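Local atomic coordinates of LysR family transcriptional regulator (Vibrio vulnificus, PDB entry 5FHK), a protein that probably binds DNA sequence-specifically as a LysR-type transcriptional regulator of virulence genes, represented here by its regulatory domain alone. Residues A[192-195]-A[196-200]. Residues are numbered along the deposited sequence; the frame is centred on the assembly and turned at random.
Sequences EKVR and LFIDY
Residues 192-195 and 196-200 form successive turns of one helix, joined by four i to i+4 backbone hydrogen bonds. Leu196 N donates to Glu192 O at 2.7 Å, the shortest of the four. The backbone N of Phe197, Ile198 and Asp199 donates in turn to the O of Lys193, Val194 and Arg195. On the exposed side, Arg195 and Asp199 form a long salt bridge, with NH1 of Arg195 3.4 Å from OD2 of Asp199. The carboxylate oxygen sits at the guanidinium edge, in its plane, but the two planes are turned 52° apart. With the chain of Arg195 bent at chi3 (100°), its guanidinium lies beside Leu196, whose CG is over one face, and NH1 is turned toward Asp199. Leu196 also runs beside Glu192, its CD1 4.1 Å from Glu192 CG. On the buried side, Val194 CG1 meets Ile198 CD1 at 3.8 Å. The Phe197 ring leads away into the core, edge-to-face with Phe29 and against Ile9, Ile11 and Phe58. Lys193 NZ makes a hydrogen bond to Ser6 O. This is an amphipathic helix with an i to i+4 ion pair, packed on the sheet of a periplasmic-binding-protein-like subdomain in the LysR regulatory domain.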
loop_
_atom_site.group_PDB
_atom_site.type_symbol
_atom_site.label_atom_id
_atom_site.label_comp_id
_atom_site.label_asym_id
_atom_site.label_seq_id
_atom_site.Cartn_x
_atom_site.Cartn_y
_atom_site.Cartn_z
ATOM N N GLU A 192 -29.808 0.358 7.750
ATOM C CA GLU A 192 -29.744 -1.097 7.899
ATOM C C GLU A 192 -28.440 -1.671 7.346
ATOM O O GLU A 192 -27.825 -2.545 7.968
ATOM C CB GLU A 192 -30.941 -1.734 7.191
ATOM C CG GLU A 192 -31.001 -3.280 7.189
ATOM C CD GLU A 192 -32.239 -3.817 6.447
ATOM O OE1 GLU A 192 -32.108 -4.239 5.266
ATOM O OE2 GLU A 192 -33.349 -3.784 7.037
ATOM N N LYS A 193 -28.022 -1.219 6.165
ATOM C CA LYS A 193 -26.791 -1.736 5.575
ATOM C C LYS A 193 -25.595 -1.451 6.479
ATOM O O LYS A 193 -24.741 -2.321 6.687
ATOM C CB LYS A 193 -26.595 -1.153 4.175
ATOM C CG LYS A 193 -27.563 -1.735 3.173
ATOM C CD LYS A 193 -27.237 -1.331 1.736
ATOM C CE LYS A 193 -27.471 0.159 1.506
ATOM N NZ LYS A 193 -28.749 0.393 0.733
ATOM N N VAL A 194 -25.558 -0.269 7.087
ATOM C CA VAL A 194 -24.480 0.051 8.015
ATOM C C VAL A 194 -24.603 -0.778 9.283
ATOM O O VAL A 194 -23.613 -1.293 9.816
ATOM C CB VAL A 194 -24.487 1.558 8.302
ATOM C CG1 VAL A 194 -23.559 1.896 9.476
ATOM C CG2 VAL A 194 -24.097 2.288 7.046
ATOM N N ARG A 195 -25.825 -0.938 9.771
ATOM C CA ARG A 195 -26.065 -1.755 10.948
ATOM C C ARG A 195 -25.668 -3.206 10.707
ATOM O O ARG A 195 -25.069 -3.849 11.576
ATOM C CB ARG A 195 -27.542 -1.622 11.319
ATOM C CG ARG A 195 -28.108 -2.720 12.170
ATOM C CD ARG A 195 -29.642 -2.586 12.289
ATOM N NE ARG A 195 -30.347 -3.495 11.394
ATOM C CZ ARG A 195 -30.136 -4.809 11.350
ATOM N NH1 ARG A 195 -29.232 -5.382 12.141
ATOM N NH2 ARG A 195 -30.832 -5.550 10.510
ATOM N N LEU A 196 -25.982 -3.742 9.527
ATOM C CA LEU A 196 -25.603 -5.120 9.256
ATOM C C LEU A 196 -24.092 -5.259 9.256
ATOM O O LEU A 196 -23.545 -6.258 9.748
ATOM C CB LEU A 196 -26.213 -5.571 7.936
ATOM C CG LEU A 196 -27.639 -6.073 8.186
ATOM C CD1 LEU A 196 -28.345 -6.389 6.894
ATOM C CD2 LEU A 196 -27.621 -7.315 9.083
ATOM N N PHE A 197 -23.398 -4.235 8.768
ATOM C CA PHE A 197 -21.945 -4.293 8.720
ATOM C C PHE A 197 -21.372 -4.331 10.126
ATOM O O PHE A 197 -20.550 -5.191 10.451
ATOM C CB PHE A 197 -21.404 -3.097 7.934
ATOM C CG PHE A 197 -19.926 -3.030 7.905
ATOM C CD1 PHE A 197 -19.197 -3.926 7.152
ATOM C CD2 PHE A 197 -19.247 -2.085 8.656
ATOM C CE1 PHE A 197 -17.811 -3.859 7.147
ATOM C CE2 PHE A 197 -17.891 -2.024 8.655
ATOM C CZ PHE A 197 -17.165 -2.896 7.903
ATOM N N ILE A 198 -21.872 -3.455 10.995
ATOM C CA ILE A 198 -21.328 -3.341 12.342
ATOM C C ILE A 198 -21.534 -4.630 13.122
ATOM O O ILE A 198 -20.691 -5.022 13.934
ATOM C CB ILE A 198 -21.973 -2.140 13.054
ATOM C CG1 ILE A 198 -21.324 -0.842 12.563
ATOM C CG2 ILE A 198 -21.864 -2.281 14.543
ATOM C CD1 ILE A 198 -22.220 0.389 12.715
ATOM N N ASP A 199 -22.684 -5.280 12.934
ATOM C CA ASP A 199 -22.917 -6.537 13.626
ATOM C C ASP A 199 -22.014 -7.633 13.085
ATOM O O ASP A 199 -21.552 -8.487 13.847
ATOM C CB ASP A 199 -24.386 -6.954 13.499
ATOM C CG ASP A 199 -25.312 -6.138 14.403
ATOM O OD1 ASP A 199 -24.827 -5.498 15.383
ATOM O OD2 ASP A 199 -26.537 -6.147 14.133
ATOM N N TYR A 200 -21.790 -7.658 11.767
ATOM C CA TYR A 200 -20.842 -8.623 11.217
ATOM C C TYR A 200 -19.484 -8.482 11.896
ATOM O O TYR A 200 -18.895 -9.475 12.340
ATOM C CB TYR A 200 -20.708 -8.449 9.705
ATOM C CG TYR A 200 -19.880 -9.551 9.070
ATOM C CD1 TYR A 200 -20.463 -10.770 8.688
ATOM C CD2 TYR A 200 -18.518 -9.392 8.883
ATOM C CE1 TYR A 200 -19.693 -11.782 8.115
ATOM C CE2 TYR A 200 -17.766 -10.375 8.310
ATOM C CZ TYR A 200 -18.348 -11.564 7.930
ATOM O OH TYR A 200 -17.535 -12.505 7.373
#